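PDB 3OKG: restriction endonuclease S subunits from Thermoanaerobacter tengcongensis, which probably recognises the target DNA sequence as the specificity subunit of a type I restriction-modification methyltransferase built of M and S polypeptides. Local coordinates for residues 204-216 / 370-382. Residues are numbered along the deposited sequence; the frame is centred on the assembly and turned at random.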
ATOM      1  N   ASP A 204       6.618  16.802   1.320  1.00 26.42           N
ATOM      2  CA  ASP A 204       7.152  17.939   2.063  1.00 28.64           C
ATOM      3  C   ASP A 204       8.056  17.488   3.201  1.00 32.21           C
ATOM      4  O   ASP A 204       9.010  18.182   3.571  1.00 32.46           O
ATOM      5  CB  ASP A 204       6.022  18.810   2.615  1.00 25.49           C
ATOM      6  CG  ASP A 204       5.177  19.419   1.511  1.00 46.11           C
ATOM      7  OD1 ASP A 204       5.695  19.565   0.383  1.00 51.27           O
ATOM      8  OD2 ASP A 204       4.003  19.746   1.766  1.00 53.62           O
ATOM      9  N   THR A 205       7.751  16.335   3.775  1.00 23.50           N
ATOM     10  CA  THR A 205       8.545  15.854   4.893  1.00 26.31           C
ATOM     11  C   THR A 205       9.905  15.334   4.389  1.00 36.81           C
ATOM     12  O   THR A 205      10.940  15.574   5.016  1.00 25.75           O
ATOM     13  CB  THR A 205       7.777  14.804   5.727  1.00 27.37           C
ATOM     14  OG1 THR A 205       6.540  15.378   6.164  1.00 23.75           O
ATOM     15  CG2 THR A 205       8.566  14.408   6.960  1.00 24.60           C
ATOM     16  N   GLU A 206       9.903  14.658   3.244  1.00 27.59           N
ATOM     17  CA  GLU A 206      11.152  14.202   2.637  1.00 29.51           C
ATOM     18  C   GLU A 206      12.053  15.395   2.332  1.00 44.37           C
ATOM     19  O   GLU A 206      13.257  15.358   2.581  1.00 36.51           O
ATOM     20  CB  GLU A 206      10.872  13.392   1.377  1.00 35.14           C
ATOM     21  CG  GLU A 206      10.394  11.981   1.685  1.00 41.22           C
ATOM     22  CD  GLU A 206       9.981  11.219   0.441  1.00 75.16           C
ATOM     23  OE1 GLU A 206      10.182  11.745  -0.677  1.00 81.50           O
ATOM     24  OE2 GLU A 206       9.455  10.096   0.583  1.00 61.71           O
ATOM     25  N   LEU A 207      11.453  16.456   1.804  1.00 39.14           N
ATOM     26  CA  LEU A 207      12.178  17.671   1.465  1.00 40.22           C
ATOM     27  C   LEU A 207      12.784  18.305   2.721  1.00 44.90           C
ATOM     28  O   LEU A 207      13.935  18.766   2.730  1.00 32.29           O
ATOM     29  CB  LEU A 207      11.235  18.649   0.762  1.00 36.88           C
ATOM     30  CG  LEU A 207      11.806  19.451  -0.403  1.00 62.26           C
ATOM     31  CD1 LEU A 207      10.675  20.056  -1.234  1.00 56.26           C
ATOM     32  CD2 LEU A 207      12.744  20.518   0.117  1.00 49.93           C
ATOM     33  N   LEU A 208      11.999  18.323   3.786  1.00 31.37           N
ATOM     34  CA  LEU A 208      12.479  18.770   5.087  1.00 37.87           C
ATOM     35  C   LEU A 208      13.742  18.019   5.546  1.00 30.06           C
ATOM     36  O   LEU A 208      14.693  18.632   6.044  1.00 31.71           O
ATOM     37  CB  LEU A 208      11.377  18.602   6.133  1.00 32.17           C
ATOM     38  CG  LEU A 208      11.760  19.000   7.557  1.00 36.35           C
ATOM     39  CD1 LEU A 208      12.482  20.354   7.583  1.00 35.27           C
ATOM     40  CD2 LEU A 208      10.543  19.018   8.457  1.00 31.49           C
ATOM     41  N   MET A 209      13.735  16.700   5.407  1.00 28.35           N
ATOM     42  CA  MET A 209      14.866  15.891   5.868  1.00 28.08           C
ATOM     43  C   MET A 209      16.101  16.261   5.057  1.00 33.09           C
ATOM     44  O   MET A 209      17.163  16.575   5.610  1.00 27.72           O
ATOM     45  CB  MET A 209      14.574  14.407   5.706  1.00 29.29           C
ATOM     46  CG  MET A 209      15.769  13.499   5.954  1.00 33.13           C
ATOM     47  SD  MET A 209      16.342  13.649   7.665  1.00 46.03           S
ATOM     48  CE  MET A 209      15.254  12.473   8.391  1.00 29.33           C
ATOM     49  N   GLN A 210      15.939  16.229   3.738  1.00 25.17           N
ATOM     50  CA  GLN A 210      17.006  16.568   2.804  1.00 35.26           C
ATOM     51  C   GLN A 210      17.589  17.969   3.075  1.00 35.74           C
ATOM     52  O   GLN A 210      18.809  18.142   3.116  1.00 33.44           O
ATOM     53  CB  GLN A 210      16.486  16.413   1.368  1.00 38.05           C
ATOM     54  CG  GLN A 210      17.482  16.753   0.274  1.00 52.39           C
ATOM     55  CD  GLN A 210      16.920  16.492  -1.120  1.00 90.85           C
ATOM     56  OE1 GLN A 210      16.805  15.340  -1.549  1.00 95.77           O
ATOM     57  NE2 GLN A 210      16.571  17.565  -1.834  1.00 70.33           N
ATOM     58  N   THR A 211      16.718  18.949   3.299  1.00 25.80           N
ATOM     59  CA  THR A 211      17.113  20.310   3.651  1.00 27.15           C
ATOM     60  C   THR A 211      17.857  20.384   4.985  1.00 33.45           C
ATOM     61  O   THR A 211      18.862  21.105   5.123  1.00 30.22           O
ATOM     62  CB  THR A 211      15.875  21.248   3.714  1.00 40.88           C
ATOM     63  OG1 THR A 211      15.311  21.384   2.405  1.00 43.14           O
ATOM     64  CG2 THR A 211      16.267  22.616   4.234  1.00 39.75           C
ATOM     65  N   ALA A 212      17.365  19.653   5.977  1.00 27.55           N
ATOM     66  CA  ALA A 212      18.011  19.646   7.290  1.00 26.52           C
ATOM     67  C   ALA A 212      19.432  19.044   7.219  1.00 26.34           C
ATOM     68  O   ALA A 212      20.349  19.550   7.845  1.00 28.73           O
ATOM     69  CB  ALA A 212      17.157  18.890   8.321  1.00 27.85           C
ATOM     70  N   LEU A 213      19.597  17.967   6.461  1.00 24.73           N
ATOM     71  CA  LEU A 213      20.890  17.304   6.381  1.00 24.71           C
ATOM     72  C   LEU A 213      21.880  18.221   5.661  1.00 33.09           C
ATOM     73  O   LEU A 213      23.023  18.367   6.097  1.00 30.12           O
ATOM     74  CB  LEU A 213      20.778  15.968   5.658  1.00 23.33           C
ATOM     75  CG  LEU A 213      19.969  14.855   6.372  1.00 23.43           C
ATOM     76  CD1 LEU A 213      19.637  13.734   5.402  1.00 30.00           C
ATOM     77  CD2 LEU A 213      20.764  14.286   7.531  1.00 23.12           C
ATOM     78  N   ALA A 214      21.433  18.833   4.563  1.00 25.27           N
ATOM     79  CA  ALA A 214      22.260  19.777   3.784  1.00 33.59           C
ATOM     80  C   ALA A 214      22.773  20.941   4.621  1.00 33.35           C
ATOM     81  O   ALA A 214      23.871  21.454   4.406  1.00 34.85           O
ATOM     82  CB  ALA A 214      21.485  20.307   2.575  1.00 34.79           C
ATOM     83  N   GLU A 215      21.976  21.370   5.581  1.00 26.32           N
ATOM     84  CA  GLU A 215      22.366  22.479   6.433  1.00 28.15           C
ATOM     85  C   GLU A 215      23.428  22.065   7.451  1.00 37.81           C
ATOM     86  O   GLU A 215      24.422  22.778   7.662  1.00 29.01           O
ATOM     87  CB  GLU A 215      21.119  23.022   7.129  1.00 37.73           C
ATOM     88  CG  GLU A 215      21.334  24.201   8.002  1.00 50.12           C
ATOM     89  CD  GLU A 215      20.046  24.959   8.197  1.00 68.38           C
ATOM     90  OE1 GLU A 215      18.993  24.422   7.793  1.00 64.30           O
ATOM     91  OE2 GLU A 215      20.085  26.083   8.741  1.00 73.68           O
ATOM     92  N   VAL A 216      23.246  20.907   8.075  1.00 24.54           N
ATOM     93  CA  VAL A 216      24.176  20.509   9.134  1.00 29.72           C
ATOM     94  C   VAL A 216      25.439  19.889   8.556  1.00 25.91           C
ATOM     95  O   VAL A 216      26.472  19.821   9.238  1.00 34.42           O
ATOM     96  CB  VAL A 216      23.547  19.539  10.170  1.00 28.70           C
ATOM     97  CG1 VAL A 216      22.350  20.177  10.857  1.00 38.88           C
ATOM     98  CG2 VAL A 216      23.163  18.238   9.508  1.00 32.28           C
ATOM     99  N   ARG A 370      21.927  17.142  20.338  1.00 25.07           N
ATOM    100  CA  ARG A 370      20.800  18.069  20.116  1.00 28.05           C
ATOM    101  C   ARG A 370      20.281  17.995  18.673  1.00 36.35           C
ATOM    102  O   ARG A 370      19.074  17.930  18.437  1.00 29.17           O
ATOM    103  CB  ARG A 370      21.228  19.509  20.456  1.00 36.64           C
ATOM    104  CG  ARG A 370      20.082  20.540  20.485  1.00 35.72           C
ATOM    105  CD  ARG A 370      20.608  21.973  20.683  1.00 35.57           C
ATOM    106  NE  ARG A 370      21.219  22.470  19.454  1.00 37.61           N
ATOM    107  CZ  ARG A 370      20.532  22.980  18.436  1.00 40.66           C
ATOM    108  NH1 ARG A 370      19.206  23.086  18.506  1.00 43.85           N
ATOM    109  NH2 ARG A 370      21.164  23.382  17.344  1.00 34.62           N
ATOM    110  N   ILE A 371      21.201  17.991  17.715  1.00 27.58           N
ATOM    111  CA  ILE A 371      20.863  17.903  16.304  1.00 31.49           C
ATOM    112  C   ILE A 371      20.359  16.512  15.914  1.00 21.70           C
ATOM    113  O   ILE A 371      19.394  16.395  15.161  1.00 27.16           O
ATOM    114  CB  ILE A 371      22.071  18.290  15.408  1.00 28.25           C
ATOM    115  CG1 ILE A 371      22.415  19.766  15.604  1.00 28.93           C
ATOM    116  CG2 ILE A 371      21.761  18.016  13.939  1.00 29.68           C
ATOM    117  CD1 ILE A 371      23.724  20.180  14.925  1.00 23.01           C
ATOM    118  N   VAL A 372      20.970  15.461  16.458  1.00 21.13           N
ATOM    119  CA  VAL A 372      20.486  14.085  16.217  1.00 23.76           C
ATOM    120  C   VAL A 372      19.025  13.920  16.700  1.00 40.01           C
ATOM    121  O   VAL A 372      18.205  13.264  16.055  1.00 26.22           O
ATOM    122  CB  VAL A 372      21.400  13.001  16.870  1.00 22.01           C
ATOM    123  CG1 VAL A 372      20.695  11.666  16.979  1.00 23.63           C
ATOM    124  CG2 VAL A 372      22.684  12.794  16.033  1.00 25.62           C
ATOM    125  N   ALA A 373      18.699  14.513  17.836  1.00 28.27           N
ATOM    126  CA  ALA A 373      17.322  14.431  18.331  1.00 32.76           C
ATOM    127  C   ALA A 373      16.341  15.052  17.315  1.00 27.08           C
ATOM    128  O   ALA A 373      15.271  14.514  17.046  1.00 28.49           O
ATOM    129  CB  ALA A 373      17.213  15.113  19.668  1.00 31.91           C
ATOM    130  N   TYR A 374      16.730  16.174  16.726  1.00 26.71           N
ATOM    131  CA  TYR A 374      15.905  16.825  15.716  1.00 24.81           C
ATOM    132  C   TYR A 374      15.742  15.980  14.450  1.00 33.43           C
ATOM    133  O   TYR A 374      14.632  15.801  13.964  1.00 25.35           O
ATOM    134  CB  TYR A 374      16.453  18.208  15.375  1.00 26.76           C
ATOM    135  CG  TYR A 374      15.809  18.825  14.162  1.00 31.62           C
ATOM    136  CD1 TYR A 374      14.490  19.287  14.212  1.00 31.68           C
ATOM    137  CD2 TYR A 374      16.510  18.957  12.975  1.00 33.92           C
ATOM    138  CE1 TYR A 374      13.880  19.858  13.099  1.00 27.82           C
ATOM    139  CE2 TYR A 374      15.912  19.542  11.848  1.00 46.55           C
ATOM    140  CZ  TYR A 374      14.599  19.988  11.920  1.00 51.48           C
ATOM    141  OH  TYR A 374      13.996  20.559  10.816  1.00 35.73           O
ATOM    142  N   LEU A 375      16.850  15.478  13.907  1.00 22.88           N
ATOM    143  CA  LEU A 375      16.815  14.620  12.721  1.00 24.06           C
ATOM    144  C   LEU A 375      16.028  13.332  12.965  1.00 25.97           C
ATOM    145  O   LEU A 375      15.360  12.835  12.067  1.00 22.79           O
ATOM    146  CB  LEU A 375      18.248  14.241  12.285  1.00 22.56           C
ATOM    147  CG  LEU A 375      19.136  15.394  11.775  1.00 21.64           C
ATOM    148  CD1 LEU A 375      20.535  14.823  11.414  1.00 18.85           C
ATOM    149  CD2 LEU A 375      18.510  16.097  10.582  1.00 20.82           C
ATOM    150  N   ASP A 376      16.167  12.765  14.158  1.00 22.11           N
ATOM    151  CA  ASP A 376      15.455  11.541  14.494  1.00 21.81           C
ATOM    152  C   ASP A 376      13.951  11.762  14.377  1.00 25.14           C
ATOM    153  O   ASP A 376      13.233  10.879  13.904  1.00 26.98           O
ATOM    154  CB  ASP A 376      15.776  11.099  15.922  1.00 26.69           C
ATOM    155  CG  ASP A 376      17.105  10.375  16.025  1.00 38.60           C
ATOM    156  OD1 ASP A 376      17.707  10.040  14.978  1.00 34.74           O
ATOM    157  OD2 ASP A 376      17.532  10.139  17.171  1.00 33.54           O
ATOM    158  N   GLN A 377      13.480  12.923  14.832  1.00 25.39           N
ATOM    159  CA  GLN A 377      12.040  13.220  14.751  1.00 28.39           C
ATOM    160  C   GLN A 377      11.567  13.203  13.287  1.00 27.82           C
ATOM    161  O   GLN A 377      10.582  12.572  12.947  1.00 24.99           O
ATOM    162  CB  GLN A 377      11.734  14.561  15.436  1.00 32.09           C
ATOM    163  CG  GLN A 377      10.341  15.107  15.199  1.00 42.84           C
ATOM    164  CD  GLN A 377       9.405  14.910  16.392  1.00 71.79           C
ATOM    165  OE1 GLN A 377       9.609  14.026  17.234  1.00 47.68           O
ATOM    166  NE2 GLN A 377       8.369  15.745  16.465  1.00 49.50           N
ATOM    167  N   ILE A 378      12.290  13.890  12.408  1.00 24.26           N
ATOM    168  CA  ILE A 378      11.947  13.909  10.991  1.00 23.68           C
ATOM    169  C   ILE A 378      12.052  12.523  10.352  1.00 27.95           C
ATOM    170  O   ILE A 378      11.187  12.101   9.568  1.00 26.41           O
ATOM    171  CB  ILE A 378      12.877  14.856  10.208  1.00 23.01           C
ATOM    172  CG1 ILE A 378      12.882  16.256  10.827  1.00 30.08           C
ATOM    173  CG2 ILE A 378      12.483  14.884   8.750  1.00 21.08           C
ATOM    174  CD1 ILE A 378      13.954  17.193  10.191  1.00 28.88           C
ATOM    175  N   GLN A 379      13.127  11.814  10.661  1.00 24.80           N
ATOM    176  CA  GLN A 379      13.335  10.486  10.080  1.00 32.00           C
ATOM    177  C   GLN A 379      12.185   9.556  10.455  1.00 31.31           C
ATOM    178  O   GLN A 379      11.716   8.769   9.634  1.00 31.80           O
ATOM    179  CB  GLN A 379      14.681   9.908  10.537  1.00 31.92           C
ATOM    180  CG  GLN A 379      14.892   8.425  10.285  1.00 41.84           C
ATOM    181  CD  GLN A 379      16.123   7.898  11.038  1.00 52.37           C
ATOM    182  OE1 GLN A 379      16.046   7.519  12.212  1.00 43.13           O
ATOM    183  NE2 GLN A 379      17.264   7.894  10.365  1.00 40.11           N
ATOM    184  N   GLN A 380      11.717   9.657  11.689  1.00 26.90           N
ATOM    185  CA  GLN A 380      10.603   8.811  12.108  1.00 31.11           C
ATOM    186  C   GLN A 380       9.330   9.193  11.379  1.00 32.52           C
ATOM    187  O   GLN A 380       8.472   8.346  11.123  1.00 29.52           O
ATOM    188  CB  GLN A 380      10.383   8.907  13.617  1.00 37.17           C
ATOM    189  CG  GLN A 380      11.493   8.281  14.426  1.00 46.04           C
ATOM    190  CD  GLN A 380      11.532   8.814  15.841  1.00 70.41           C
ATOM    191  OE1 GLN A 380      10.628   9.542  16.264  1.00 56.42           O
ATOM    192  NE2 GLN A 380      12.586   8.462  16.582  1.00 69.70           N
ATOM    193  N   GLN A 381       9.204  10.473  11.045  1.00 28.13           N
ATOM    194  CA  GLN A 381       7.976  10.953  10.409  1.00 26.75           C
ATOM    195  C   GLN A 381       7.953  10.512   8.955  1.00 25.79           C
ATOM    196  O   GLN A 381       6.939  10.032   8.474  1.00 26.86           O
ATOM    197  CB  GLN A 381       7.830  12.481  10.558  1.00 21.59           C
ATOM    198  CG  GLN A 381       7.621  12.913  12.008  1.00 21.63           C
ATOM    199  CD  GLN A 381       7.829  14.404  12.182  1.00 28.19           C
ATOM    200  OE1 GLN A 381       8.467  15.040  11.345  1.00 27.25           O
ATOM    201  NE2 GLN A 381       7.297  14.968  13.262  1.00 34.75           N
ATOM    202  N   VAL A 382       9.086  10.644   8.268  1.00 23.87           N
ATOM    203  CA  VAL A 382       9.230  10.170   6.895  1.00 23.90           C
ATOM    204  C   VAL A 382       8.891   8.682   6.789  1.00 30.15           C
ATOM    205  O   VAL A 382       8.179   8.251   5.880  1.00 29.82           O
ATOM    206  CB  VAL A 382      10.701  10.329   6.416  1.00 30.96           C
ATOM    207  CG1 VAL A 382      10.927   9.569   5.104  1.00 35.86           C
ATOM    208  CG2 VAL A 382      11.034  11.778   6.247  1.00 26.96           C
TER
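M209 reaches I378 with CG anti to the backbone N (chi1 171°) and then bends at chi2 and chi3, which brings CE onto I378 and Q379, while I378 holds CG2 anti to N and CG1 anti to the carbonyl carbon, an arrangement that spreads its two branches among the side chains of 204-216. I378 CG2 lies 3.7 Å from M209 CE, and I378 CD1 packs 3.9 Å from L208 CG, with A212 CB beside it. I378 is thus a knob in a hole formed by T205, L208, M209 and A212. M209 CE continues past it to rest closely on the backbone of Q379, 3.2 Å from Q379 N, with Q379 CB also alongside. A212 CB touches the edge of the Y374 ring near its plane, 3.8 Å from Y374 CE2, and L375 CD2 comes equally near to that methyl; the Y374 hydroxyl reaches L208 CD1. An alanine in place of I378 would probably leave the hole between L208, M209 and A212 underfilled and take away the methyl on which M209 CB and CE rest. T205 CG2 and V382 CG2 pass side by side, 3.7 Å apart, whereas V216 CG1 and I371 CG2 meet tip to tip at the other end. The axes of segments 204-216 and 370-382 approach to 9.4 Å, with their directions 150° apart, the nearly antiparallel pairing of the coiled coil that links the two DNA-specificity domains in this family. Helix 324-333 flanks it, Y329 touching L375 and Y333 touching L213. With side-chain contacts that are apolar or van der Waals, the pairing depends on shape complementarity rather than charge.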